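Side-chain contacts in putative NAD-dependent epimerase/dehydratase (Bacillus halodurans, PDB 3E8X), which binds NADP and is probably an oxidoreductase, epimerase or dehydratase of the short-chain dehydrogenase type, although its substrate is unknown: residues Ile106-Trp109 with Gly110-Thr114; Met128-Ser131 with Val132-Asp136; Asp156-Arg160 with Ser161-Tyr165; Gly223-Pro226 with Ile227-Val231. All blocks are in the same frame, centred on the assembly; numbering follows the deposited sequence. Where two conformers were deposited one is given.

Each contact is local, and the four follow one another along the chain without nesting or crossing. Contact 1 lies within helix 100-121, which connects parallel strands 87-90 and 125-129. Contact 2 closes the tight loop leaving strand 125-129 beside the NADP nicotinamide. Contact 3 closes the turn that leads from helix 145-160 into strand 164-174, ending the next beta-alpha-beta unit. These three touch pairwise in the Rossmann-type core: Ala111 packs on Met128, Ile112 on Glu157, and Met128 on Leu158. Contact 4 starts helix 227-232 after strand 216-223; its nearest atoms lie about 21 Å from contact 1, on the opposite side of the chain's centre.

Contact 1: residues Ile106-Trp109 with Gly110-Thr114; sequences IDLW and GAIKT. With NAP (NADP nicotinamide-adenine-dinucleotide phosphate), chain B.
Gly110 opens the second half of this stretch of helix 100-121, with its backbone beside Ile106 O and Trp109 CB; a side chain here would run into Ile106 O. Ala111 N reaches the same Ile106 O in a weak 3.4 Å bond, a sign of the wider pi-type turn at this point. Ala111 CB lies 3.4 Å from Asp107 O. At Ile112 the helix is regular again: its N donates to Leu108 O at 2.9 Å. The two side chains run alongside each other, Ile112 CD1 3.6 Å from Leu108 CD1, and both go on to the second subunit, where Ile112 packs on Leu153 and Leu108 on the Leu108 of that chain. Lys113 drapes over the indole of Trp109. The bend at its chi3 (-72°) folds the chain over one ring face, so that CD makes a CH-pi contact with the five-membered ring, 4.1 Å from its centroid, and Lys113 CE lies 3.5 Å from Trp109 NE1. Trp109 hands its NE1 hydrogen to Asp138 of the second subunit, while Lys113 NZ bonds to Leu74 O. The first residues of the stretch face the cofactor: Ile106 CD1 comes within 3.1 Å of NAP N6A, and Asp107 is held through OD2 by Ser94 N. Ile106 thus offers an aliphatic side chain to the adenine amino group, whereas Trp109 and Lys113 stack a ring against an alkyl chain and have their polar ends satisfied by partners from outside the stretch.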
loop_
_atom_site.group_PDB
_atom_site.type_symbol
_atom_site.label_atom_id
_atom_site.label_comp_id
_atom_site.label_asym_id
_atom_site.label_seq_id
_atom_site.Cartn_x
_atom_site.Cartn_y
_atom_site.Cartn_z
ATOM N N ILE A 106 -0.678 -10.105 1.853
ATOM C CA ILE A 106 0.530 -10.891 1.537
ATOM C C ILE A 106 1.487 -10.094 0.642
ATOM O O ILE A 106 2.580 -9.727 1.053
ATOM C CB ILE A 106 0.175 -12.271 0.911
ATOM C CG1 ILE A 106 -0.795 -13.022 1.830
ATOM C CG2 ILE A 106 1.437 -13.117 0.598
ATOM C CD1 ILE A 106 -0.260 -13.381 3.184
ATOM N N ASP A 107 1.062 -9.801 -0.578
ATOM C CA ASP A 107 1.958 -9.213 -1.560
ATOM C C ASP A 107 2.473 -7.845 -1.111
ATOM O O ASP A 107 3.609 -7.471 -1.459
ATOM C CB ASP A 107 1.280 -9.100 -2.955
ATOM C CG ASP A 107 0.696 -10.423 -3.440
ATOM O OD1 ASP A 107 1.030 -10.855 -4.557
ATOM O OD2 ASP A 107 -0.090 -11.051 -2.696
ATOM N N LEU A 108 1.642 -7.075 -0.398
ATOM C CA LEU A 108 2.011 -5.712 -0.025
ATOM C C LEU A 108 2.476 -5.658 1.431
ATOM O O LEU A 108 3.655 -5.376 1.727
ATOM C CB LEU A 108 0.866 -4.744 -0.282
ATOM C CG LEU A 108 1.045 -3.272 0.163
ATOM C CD1 LEU A 108 2.401 -2.687 -0.285
ATOM C CD2 LEU A 108 -0.100 -2.335 -0.313
ATOM N N TRP A 109 1.537 -5.932 2.347
ATOM C CA TRP A 109 1.773 -5.773 3.774
ATOM C C TRP A 109 2.809 -6.785 4.232
ATOM O O TRP A 109 3.715 -6.430 4.952
ATOM C CB TRP A 109 0.450 -5.889 4.517
ATOM C CG TRP A 109 0.476 -5.715 5.994
ATOM C CD1 TRP A 109 0.051 -6.613 6.913
ATOM C CD2 TRP A 109 0.876 -4.549 6.727
ATOM N NE1 TRP A 109 0.163 -6.081 8.177
ATOM C CE2 TRP A 109 0.673 -4.820 8.087
ATOM C CE3 TRP A 109 1.370 -3.294 6.359
ATOM C CZ2 TRP A 109 0.938 -3.873 9.104
ATOM C CZ3 TRP A 109 1.631 -2.353 7.365
ATOM C CH2 TRP A 109 1.423 -2.668 8.726
ATOM N N GLY A 110 2.703 -8.034 3.765
ATOM C CA GLY A 110 3.708 -9.083 4.059
ATOM C C GLY A 110 5.128 -8.713 3.654
ATOM O O GLY A 110 6.072 -8.934 4.407
ATOM N N ALA A 111 5.272 -8.143 2.460
ATOM C CA ALA A 111 6.542 -7.668 1.947
ATOM C C ALA A 111 7.077 -6.548 2.788
ATOM O O ALA A 111 8.261 -6.540 3.132
ATOM C CB ALA A 111 6.433 -7.235 0.449
ATOM N N ILE A 112 6.205 -5.604 3.131
ATOM C CA ILE A 112 6.568 -4.491 4.004
ATOM C C ILE A 112 7.102 -4.960 5.360
ATOM O O ILE A 112 8.142 -4.472 5.817
ATOM C CB ILE A 112 5.404 -3.472 4.201
ATOM C CG1 ILE A 112 5.150 -2.715 2.866
ATOM C CG2 ILE A 112 5.699 -2.571 5.443
ATOM C CD1 ILE A 112 3.902 -1.721 2.865
ATOM N N LYS A 113 6.424 -5.906 5.986
ATOM C CA LYS A 113 6.918 -6.487 7.215
ATOM C C LYS A 113 8.233 -7.270 7.037
ATOM O O LYS A 113 9.038 -7.285 7.958
ATOM C CB LYS A 113 5.836 -7.339 7.886
ATOM C CG LYS A 113 4.533 -6.546 8.322
ATOM C CD LYS A 113 3.528 -7.380 9.090
ATOM C CE LYS A 113 2.805 -8.415 8.193
ATOM N NZ LYS A 113 1.765 -9.259 8.909
ATOM N N THR A 114 8.456 -7.929 5.890
ATOM C CA THR A 114 9.706 -8.694 5.657
ATOM C C THR A 114 10.897 -7.753 5.550
ATOM O O THR A 114 11.994 -8.048 6.034
ATOM C CB THR A 114 9.666 -9.581 4.363
ATOM O OG1 THR A 114 9.574 -8.752 3.184
ATOM C CG2 THR A 114 8.520 -10.556 4.418
HETATM P PA NAP B . 2.943 -19.070 -6.398
HETATM O O1A NAP B . 1.507 -18.614 -6.120
HETATM O O2A NAP B . 3.193 -20.433 -7.006
HETATM O O5B NAP B . 3.758 -18.851 -5.016
HETATM C C5B NAP B . 3.238 -18.124 -3.888
HETATM C C4B NAP B . 3.631 -18.738 -2.545
HETATM O O4B NAP B . 3.263 -17.788 -1.529
HETATM C C3B NAP B . 2.922 -20.069 -2.183
HETATM O O3B NAP B . 3.821 -21.164 -1.930
HETATM C C2B NAP B . 2.168 -19.764 -0.899
HETATM O O2B NAP B . 2.118 -20.823 0.089
HETATM C C1B NAP B . 2.956 -18.555 -0.370
HETATM N N9A NAP B . 2.157 -17.846 0.662
HETATM C C8A NAP B . 0.885 -17.435 0.548
HETATM N N7A NAP B . 0.503 -16.880 1.715
HETATM C C5A NAP B . 1.555 -16.947 2.556
HETATM C C6A NAP B . 1.770 -16.547 3.879
HETATM N N6A NAP B . 0.784 -15.939 4.571
HETATM N N1A NAP B . 2.955 -16.783 4.487
HETATM C C2A NAP B . 3.931 -17.390 3.810
HETATM N N3A NAP B . 3.763 -17.793 2.534
HETATM C C4A NAP B . 2.587 -17.577 1.887
HETATM O O3 NAP B . 3.606 -17.952 -7.393
HETATM P PN NAP B . 4.805 -18.151 -8.485
HETATM O O1N NAP B . 4.145 -18.568 -9.771
HETATM O O2N NAP B . 5.914 -18.887 -7.766
HETATM O O5D NAP B . 5.264 -16.658 -8.854
HETATM C C5D NAP B . 6.102 -15.911 -7.982
HETATM C C4D NAP B . 5.603 -14.477 -7.983
HETATM O O4D NAP B . 5.712 -13.884 -9.277
HETATM C C3D NAP B . 4.129 -14.399 -7.611
HETATM O O3D NAP B . 4.011 -14.385 -6.180
HETATM C C2D NAP B . 3.620 -13.171 -8.372
HETATM O O2D NAP B . 3.414 -12.050 -7.538
HETATM C C1D NAP B . 4.732 -12.837 -9.394
HETATM N N1N NAP B . 4.296 -12.680 -10.816
HETATM C C2N NAP B . 3.416 -13.525 -11.408
HETATM C C3N NAP B . 3.051 -13.341 -12.759
HETATM C C7N NAP B . 2.104 -14.276 -13.479
HETATM O O7N NAP B . 2.090 -14.266 -14.724
HETATM N N7N NAP B . 1.357 -15.123 -12.752
HETATM C C4N NAP B . 3.606 -12.282 -13.480
HETATM C C5N NAP B . 4.507 -11.438 -12.852
HETATM C C6N NAP B . 4.831 -11.668 -11.526
HETATM P P2B NAP B . 1.283 -22.223 -0.066
HETATM O O1X NAP B . 2.204 -23.182 -0.770
HETATM O O2X NAP B . 1.009 -22.643 1.375
HETATM O O3X NAP B . 0.088 -21.834 -0.912
#

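Contact 2: residues Met128-Ser131 with Val132-Asp136; sequences MVSS and VGTVD. With NAP (NADP nicotinamide-adenine-dinucleotide phosphate), chain B.
Ser131 and Thr134 hold this loop together with two hydrogen bonds. Thr134 OG1 donates to Ser131 O at 2.8 Å, meeting it almost end-on, the C=O...O angle being 169°. That reach depends on a chi1 of 47°, which sets OG1 between the backbone N and the carbonyl carbon and brings Thr134 CG2 to 3.3 Å from Ser131 O and near Ser130 OG. Ser131 OG in turn gives its hydrogen to a lone pair of Val132 O at 2.8 Å, in the carbonyl plane, and also lies 3.1 Å from NAP C5N on the nicotinamide. A valine in place of Thr134 would probably leave Ser131 O without this donor and let the turn slacken beside the nicotinamide. Within the turn, Val132 and Gly133 form its partly exposed side, Val132 pointing away from Ser131 and Gly133 adopting a positive phi; beyond Thr134 the chain opens out through Val135 to exposed Asp136. Ser131 touches Tyr147, which bonds to the cofactor, and Lys151 takes up Val129 O; this is consistent with the Ser-Tyr-Lys set of short-chain dehydrogenases. The loop leaves strand 125-129 between helix 145-160, where Asp155 receives Ser130 OG, and strand 164-174, where Arg169 packs on Thr134.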
loop_
_atom_site.group_PDB
_atom_site.type_symbol
_atom_site.label_atom_id
_atom_site.label_comp_id
_atom_site.label_asym_id
_atom_site.label_seq_id
_atom_site.Cartn_x
_atom_site.Cartn_y
_atom_site.Cartn_z
HETATM N N MSE A 128 13.647 -8.724 -4.245
HETATM C CA MSE A 128 12.236 -8.687 -4.459
HETATM C C MSE A 128 11.869 -9.303 -5.816
HETATM O O MSE A 128 12.425 -8.952 -6.858
HETATM C CB MSE A 128 11.770 -7.247 -4.423
HETATM C CG MSE A 128 10.364 -7.043 -4.897
HETATM SE SE MSE A 128 9.197 -7.783 -3.524
HETATM C CE MSE A 128 9.293 -6.471 -2.140
ATOM N N VAL A 129 10.936 -10.252 -5.788
ATOM C CA VAL A 129 10.291 -10.764 -7.003
ATOM C C VAL A 129 9.008 -9.977 -7.168
ATOM O O VAL A 129 8.051 -10.170 -6.466
ATOM C CB VAL A 129 10.025 -12.284 -6.936
ATOM C CG1 VAL A 129 9.432 -12.795 -8.235
ATOM C CG2 VAL A 129 11.323 -13.013 -6.579
ATOM N N SER A 130 9.046 -9.074 -8.122
ATOM C CA SER A 130 7.979 -8.183 -8.414
ATOM C C SER A 130 7.310 -8.598 -9.735
ATOM O O SER A 130 7.055 -9.781 -9.962
ATOM C CB SER A 130 8.551 -6.755 -8.468
ATOM O OG SER A 130 7.543 -5.817 -8.622
ATOM N N SER A 131 6.951 -7.622 -10.562
ATOM C CA SER A 131 6.235 -7.859 -11.825
ATOM C C SER A 131 6.396 -6.648 -12.754
ATOM O O SER A 131 6.511 -5.518 -12.288
ATOM C CB SER A 131 4.739 -8.109 -11.546
ATOM O OG SER A 131 3.945 -8.391 -12.705
ATOM N N VAL A 132 6.410 -6.889 -14.073
ATOM C CA VAL A 132 6.091 -5.812 -15.037
ATOM C C VAL A 132 4.636 -5.357 -14.800
ATOM O O VAL A 132 3.801 -6.083 -14.205
ATOM C CB VAL A 132 6.253 -6.265 -16.543
ATOM C CG1 VAL A 132 7.662 -6.773 -16.804
ATOM C CG2 VAL A 132 5.187 -7.327 -16.897
ATOM N N GLY A 133 4.327 -4.157 -15.262
ATOM C CA GLY A 133 3.032 -3.564 -14.987
ATOM C C GLY A 133 3.076 -2.555 -13.842
ATOM O O GLY A 133 2.092 -1.872 -13.562
ATOM N N THR A 134 4.215 -2.471 -13.156
ATOM C CA THR A 134 4.312 -1.739 -11.906
ATOM C C THR A 134 4.782 -0.306 -12.112
ATOM O O THR A 134 4.527 0.536 -11.290
ATOM C CB THR A 134 5.226 -2.458 -10.912
ATOM O OG1 THR A 134 6.419 -2.844 -11.606
ATOM C CG2 THR A 134 4.520 -3.670 -10.343
ATOM N N VAL A 135 5.443 -0.027 -13.222
ATOM C CA VAL A 135 5.851 1.364 -13.528
ATOM C C VAL A 135 4.628 2.261 -13.714
ATOM O O VAL A 135 4.623 3.435 -13.316
ATOM C CB VAL A 135 6.804 1.415 -14.767
ATOM C CG1 VAL A 135 6.982 2.824 -15.250
ATOM C CG2 VAL A 135 8.167 0.797 -14.395
ATOM N N ASP A 136 3.560 1.716 -14.288
ATOM C CA ASP A 136 2.356 2.515 -14.550
ATOM C C ASP A 136 1.094 1.685 -14.345
ATOM O O ASP A 136 0.420 1.351 -15.286
ATOM C CB ASP A 136 2.462 3.091 -15.959
ATOM C CG ASP A 136 1.493 4.233 -16.215
ATOM O OD1 ASP A 136 0.544 4.489 -15.408
ATOM O OD2 ASP A 136 1.671 4.909 -17.265
HETATM P PA NAP B . 2.943 -19.070 -6.398
HETATM O O1A NAP B . 1.507 -18.614 -6.120
HETATM O O2A NAP B . 3.193 -20.433 -7.006
HETATM O O5B NAP B . 3.758 -18.851 -5.016
HETATM C C5B NAP B . 3.238 -18.124 -3.888
HETATM C C4B NAP B . 3.631 -18.738 -2.545
HETATM O O4B NAP B . 3.263 -17.788 -1.529
HETATM C C3B NAP B . 2.922 -20.069 -2.183
HETATM O O3B NAP B . 3.821 -21.164 -1.930
HETATM C C2B NAP B . 2.168 -19.764 -0.899
HETATM O O2B NAP B . 2.118 -20.823 0.089
HETATM C C1B NAP B . 2.956 -18.555 -0.370
HETATM N N9A NAP B . 2.157 -17.846 0.662
HETATM C C8A NAP B . 0.885 -17.435 0.548
HETATM N N7A NAP B . 0.503 -16.880 1.715
HETATM C C5A NAP B . 1.555 -16.947 2.556
HETATM C C6A NAP B . 1.770 -16.547 3.879
HETATM N N6A NAP B . 0.784 -15.939 4.571
HETATM N N1A NAP B . 2.955 -16.783 4.487
HETATM C C2A NAP B . 3.931 -17.390 3.810
HETATM N N3A NAP B . 3.763 -17.793 2.534
HETATM C C4A NAP B . 2.587 -17.577 1.887
HETATM O O3 NAP B . 3.606 -17.952 -7.393
HETATM P PN NAP B . 4.805 -18.151 -8.485
HETATM O O1N NAP B . 4.145 -18.568 -9.771
HETATM O O2N NAP B . 5.914 -18.887 -7.766
HETATM O O5D NAP B . 5.264 -16.658 -8.854
HETATM C C5D NAP B . 6.102 -15.911 -7.982
HETATM C C4D NAP B . 5.603 -14.477 -7.983
HETATM O O4D NAP B . 5.712 -13.884 -9.277
HETATM C C3D NAP B . 4.129 -14.399 -7.611
HETATM O O3D NAP B . 4.011 -14.385 -6.180
HETATM C C2D NAP B . 3.620 -13.171 -8.372
HETATM O O2D NAP B . 3.414 -12.050 -7.538
HETATM C C1D NAP B . 4.732 -12.837 -9.394
HETATM N N1N NAP B . 4.296 -12.680 -10.816
HETATM C C2N NAP B . 3.416 -13.525 -11.408
HETATM C C3N NAP B . 3.051 -13.341 -12.759
HETATM C C7N NAP B . 2.104 -14.276 -13.479
HETATM O O7N NAP B . 2.090 -14.266 -14.724
HETATM N N7N NAP B . 1.357 -15.123 -12.752
HETATM C C4N NAP B . 3.606 -12.282 -13.480
HETATM C C5N NAP B . 4.507 -11.438 -12.852
HETATM C C6N NAP B . 4.831 -11.668 -11.526
HETATM P P2B NAP B . 1.283 -22.223 -0.066
HETATM O O1X NAP B . 2.204 -23.182 -0.770
HETATM O O2X NAP B . 1.009 -22.643 1.375
HETATM O O3X NAP B . 0.088 -21.834 -0.912
#

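Contact 3: residues Asp156-Arg160 with Ser161-Tyr165; sequences DELKR and SSLDY
Ser161 and Leu158 carry the hydrogen bonding at this helix end. Leu158 O takes two donors: Ser161 OG at 2.6 Å, in the carbonyl plane on a lone pair, and Ser161 N at 3.0 Å, from well above that plane. The same OG accepts Leu163 N at 3.1 Å, an ST turn made possible by chi1 78°, which tucks the hydroxyl between backbone N and carbonyl carbon. Replacing Ser161 by an alanine would probably leave Leu158 O with just the backbone donor of the two and deprive Leu163 N of its side-chain acceptor. Apolar packing centres on Leu158: its CG lies 3.6 Å from Tyr165 CB, and its CD1 meets Leu163 CD1 at 3.8 Å, those two side chains crossing at about a right angle. Lys159 CG comes up to the hydroxyl end of Tyr165, and a water bridges Tyr165 OH to Lys159 O, to which it donates. The charged part is a salt bridge, Arg160 NH2 to Glu157 OE1 at 2.8 Å, in the guanidinium plane; Arg160 of the second subunit brings its own NH2 close, and Glu157 of each chain, touching the other's Arg160, probably offsets the like charges. Leu158 continues onto Phe126 and Met128 of strand 125-129, as expected where the helix of a Rossmann-type beta-alpha-beta crossover turns back into its second strand.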
loop_
_atom_site.group_PDB
_atom_site.type_symbol
_atom_site.label_atom_id
_atom_site.label_comp_id
_atom_site.label_asym_id
_atom_site.label_seq_id
_atom_site.Cartn_x
_atom_site.Cartn_y
_atom_site.Cartn_z
ATOM N N ASP A 156 8.295 0.196 -3.801
ATOM C CA ASP A 156 8.650 1.534 -3.297
ATOM C C ASP A 156 9.111 1.541 -1.837
ATOM O O ASP A 156 10.018 2.262 -1.482
ATOM C CB ASP A 156 7.492 2.512 -3.499
ATOM C CG ASP A 156 7.287 2.883 -4.964
ATOM O OD1 ASP A 156 8.149 2.569 -5.839
ATOM O OD2 ASP A 156 6.226 3.451 -5.255
ATOM N N GLU A 157 8.492 0.717 -1.014
ATOM C CA GLU A 157 8.942 0.522 0.354
ATOM C C GLU A 157 10.411 0.018 0.409
ATOM O O GLU A 157 11.231 0.501 1.180
ATOM C CB GLU A 157 7.995 -0.452 1.072
ATOM C CG GLU A 157 8.309 -0.625 2.549
ATOM C CD GLU A 157 7.696 0.457 3.452
ATOM O OE1 GLU A 157 6.914 1.354 3.007
ATOM O OE2 GLU A 157 7.951 0.334 4.665
ATOM N N LEU A 158 10.736 -0.959 -0.427
ATOM C CA LEU A 158 12.106 -1.472 -0.559
ATOM C C LEU A 158 13.078 -0.406 -1.036
ATOM O O LEU A 158 14.177 -0.270 -0.482
ATOM C CB LEU A 158 12.144 -2.682 -1.510
ATOM C CG LEU A 158 13.445 -3.507 -1.581
ATOM C CD1 LEU A 158 13.955 -3.864 -0.186
ATOM C CD2 LEU A 158 13.250 -4.786 -2.515
ATOM N N LYS A 159 12.658 0.358 -2.035
ATOM C CA LYS A 159 13.479 1.433 -2.563
ATOM C C LYS A 159 13.755 2.540 -1.539
ATOM O O LYS A 159 14.779 3.183 -1.642
ATOM C CB LYS A 159 12.870 2.065 -3.840
ATOM C CG LYS A 159 12.846 1.207 -5.064
ATOM C CD LYS A 159 12.095 1.930 -6.226
ATOM C CE LYS A 159 12.133 1.158 -7.530
ATOM N NZ LYS A 159 11.756 2.001 -8.744
ATOM N N ARG A 160 12.832 2.795 -0.603
ATOM C CA ARG A 160 13.027 3.734 0.491
ATOM C C ARG A 160 13.826 3.148 1.654
ATOM O O ARG A 160 14.239 3.862 2.535
ATOM C CB ARG A 160 11.675 4.216 1.042
ATOM C CG ARG A 160 10.871 5.140 0.138
ATOM C CD ARG A 160 9.662 5.738 0.862
ATOM N NE ARG A 160 8.714 4.680 1.252
ATOM C CZ ARG A 160 7.667 4.303 0.530
ATOM N NH1 ARG A 160 7.358 4.897 -0.622
ATOM N NH2 ARG A 160 6.915 3.311 0.975
ATOM N N SER A 161 14.029 1.841 1.678
ATOM C CA SER A 161 14.729 1.182 2.782
ATOM C C SER A 161 16.239 1.414 2.723
ATOM O O SER A 161 16.774 1.957 1.766
ATOM C CB SER A 161 14.460 -0.337 2.738
ATOM O OG SER A 161 15.238 -0.981 1.742
ATOM N N SER A 162 16.933 0.954 3.754
ATOM C CA SER A 162 18.389 0.988 3.772
ATOM C C SER A 162 19.040 -0.286 3.220
ATOM O O SER A 162 20.247 -0.461 3.357
ATOM C CB SER A 162 18.855 1.153 5.210
ATOM O OG SER A 162 18.675 -0.090 5.875
ATOM N N LEU A 163 18.260 -1.176 2.609
ATOM C CA LEU A 163 18.746 -2.495 2.225
ATOM C C LEU A 163 19.527 -2.503 0.901
ATOM O O LEU A 163 19.354 -1.647 0.047
ATOM C CB LEU A 163 17.576 -3.481 2.166
ATOM C CG LEU A 163 16.773 -3.719 3.445
ATOM C CD1 LEU A 163 15.576 -4.675 3.125
ATOM C CD2 LEU A 163 17.627 -4.262 4.599
ATOM N N ASP A 164 20.399 -3.495 0.746
ATOM C CA ASP A 164 21.135 -3.689 -0.494
ATOM C C ASP A 164 20.237 -4.520 -1.400
ATOM O O ASP A 164 20.351 -5.742 -1.459
ATOM C CB ASP A 164 22.437 -4.423 -0.226
ATOM C CG ASP A 164 23.492 -3.562 0.413
ATOM O OD1 ASP A 164 23.384 -2.311 0.403
ATOM O OD2 ASP A 164 24.452 -4.172 0.927
ATOM N N TYR A 165 19.349 -3.843 -2.100
ATOM C CA TYR A 165 18.236 -4.514 -2.748
ATOM C C TYR A 165 18.513 -4.755 -4.214
ATOM O O TYR A 165 19.327 -4.083 -4.820
ATOM C CB TYR A 165 16.904 -3.740 -2.573
ATOM C CG TYR A 165 16.817 -2.402 -3.294
ATOM C CD1 TYR A 165 16.445 -2.334 -4.631
ATOM C CD2 TYR A 165 17.094 -1.194 -2.630
ATOM C CE1 TYR A 165 16.368 -1.114 -5.308
ATOM C CE2 TYR A 165 17.029 0.046 -3.324
ATOM C CZ TYR A 165 16.644 0.065 -4.643
ATOM O OH TYR A 165 16.580 1.259 -5.332
HETATM O O HOH W 1 16.517 3.391 -3.728
#

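Contact 4: residues Gly223-Pro226 with Ile227-Val231; sequences GDTP and IAKVV
Thr225 drives its methyl into the start of helix 227-232. With chi1 at -49°, CG2 stands anti to the backbone N and meets Val230 CG2 at 3.4 Å, closer than usual carbon contact; Thr225 CB is also tight, 3.5 Å from the same Val230 CG2. On the same methyl, Lys229 CG rests at 4.1 Å from Thr225 CG2, the two side chains crossing near a right angle before the extended lysine leads away. The threonine's backbone is tied to Val182, so the loop stays close to strand 181-185 while it leaves strand 216-223. Pro226 comes next, at the N-cap position right before the helix. Its O accepts Val230 N at 3.1 Å, with an N-H...O angle of 160°, the first i to i+4 bond of the helix. The same oxygen is approached by Lys229 CB, 3.5 Å from Pro226 O, while Pro226 itself is exposed. Following it, Ile227 points away from the loop and packs on Val182 and on Asp199 and Lys202 of helix 197-207, with Val230 reaching Val182 and Val184 of strand 181-185.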
loop_
_atom_site.group_PDB
_atom_site.type_symbol
_atom_site.label_atom_id
_atom_site.label_comp_id
_atom_site.label_asym_id
_atom_site.label_seq_id
_atom_site.Cartn_x
_atom_site.Cartn_y
_atom_site.Cartn_z
ATOM N N GLY A 223 14.447 -14.300 -23.924
ATOM C CA GLY A 223 15.091 -13.615 -25.050
ATOM C C GLY A 223 16.292 -14.428 -25.523
ATOM O O GLY A 223 16.258 -15.675 -25.495
ATOM N N ASP A 224 17.372 -13.746 -25.868
ATOM C CA ASP A 224 18.481 -14.387 -26.551
ATOM C C ASP A 224 19.824 -14.379 -25.844
ATOM O O ASP A 224 20.771 -14.989 -26.318
ATOM C CB ASP A 224 18.618 -13.736 -27.912
ATOM C CG ASP A 224 17.467 -14.115 -28.845
ATOM O OD1 ASP A 224 16.918 -15.252 -28.731
ATOM O OD2 ASP A 224 17.099 -13.275 -29.697
ATOM N N THR A 225 19.919 -13.703 -24.713
ATOM C CA THR A 225 21.178 -13.529 -24.064
ATOM C C THR A 225 21.264 -14.494 -22.880
ATOM O O THR A 225 20.372 -14.543 -22.043
ATOM C CB THR A 225 21.355 -12.097 -23.554
ATOM O OG1 THR A 225 21.025 -11.173 -24.588
ATOM C CG2 THR A 225 22.768 -11.860 -23.035
ATOM N N PRO A 226 22.361 -15.257 -22.800
ATOM C CA PRO A 226 22.541 -16.114 -21.632
ATOM C C PRO A 226 22.453 -15.350 -20.295
ATOM O O PRO A 226 23.004 -14.275 -20.170
ATOM C CB PRO A 226 23.924 -16.730 -21.868
ATOM C CG PRO A 226 24.072 -16.746 -23.375
ATOM C CD PRO A 226 23.449 -15.429 -23.790
ATOM N N ILE A 227 21.782 -15.944 -19.311
ATOM C CA ILE A 227 21.517 -15.330 -18.014
ATOM C C ILE A 227 22.783 -14.812 -17.280
ATOM O O ILE A 227 22.762 -13.757 -16.708
ATOM C CB ILE A 227 20.687 -16.322 -17.084
ATOM C CG1 ILE A 227 19.232 -16.425 -17.579
ATOM C CG2 ILE A 227 20.760 -15.876 -15.586
ATOM C CD1 ILE A 227 18.447 -17.648 -17.114
ATOM N N ALA A 228 23.874 -15.566 -17.285
ATOM C CA ALA A 228 25.140 -15.144 -16.667
ATOM C C ALA A 228 25.646 -13.828 -17.269
ATOM O O ALA A 228 26.036 -12.936 -16.545
ATOM C CB ALA A 228 26.216 -16.237 -16.793
ATOM N N LYS A 229 25.601 -13.728 -18.591
ATOM C CA LYS A 229 26.031 -12.533 -19.299
ATOM C C LYS A 229 25.118 -11.317 -19.056
ATOM O O LYS A 229 25.586 -10.181 -18.910
ATOM C CB LYS A 229 26.189 -12.850 -20.783
ATOM C CG LYS A 229 26.595 -11.689 -21.614
ATOM C CD LYS A 229 26.871 -12.109 -23.040
ATOM C CE LYS A 229 27.132 -10.933 -23.894
ATOM N NZ LYS A 229 27.118 -11.332 -25.306
ATOM N N VAL A 230 23.812 -11.544 -18.999
ATOM C CA VAL A 230 22.868 -10.470 -18.697
ATOM C C VAL A 230 23.184 -9.879 -17.324
ATOM O O VAL A 230 23.178 -8.661 -17.156
ATOM C CB VAL A 230 21.373 -10.975 -18.801
ATOM C CG1 VAL A 230 20.491 -10.136 -18.042
ATOM C CG2 VAL A 230 20.886 -11.031 -20.302
ATOM N N VAL A 231 23.475 -10.752 -16.343
ATOM C CA VAL A 231 23.712 -10.331 -14.970
ATOM C C VAL A 231 25.032 -9.596 -14.849
ATOM O O VAL A 231 25.112 -8.648 -14.089
ATOM C CB VAL A 231 23.574 -11.509 -13.918
ATOM C CG1 VAL A 231 24.101 -11.097 -12.516
ATOM C CG2 VAL A 231 22.075 -11.988 -13.800
#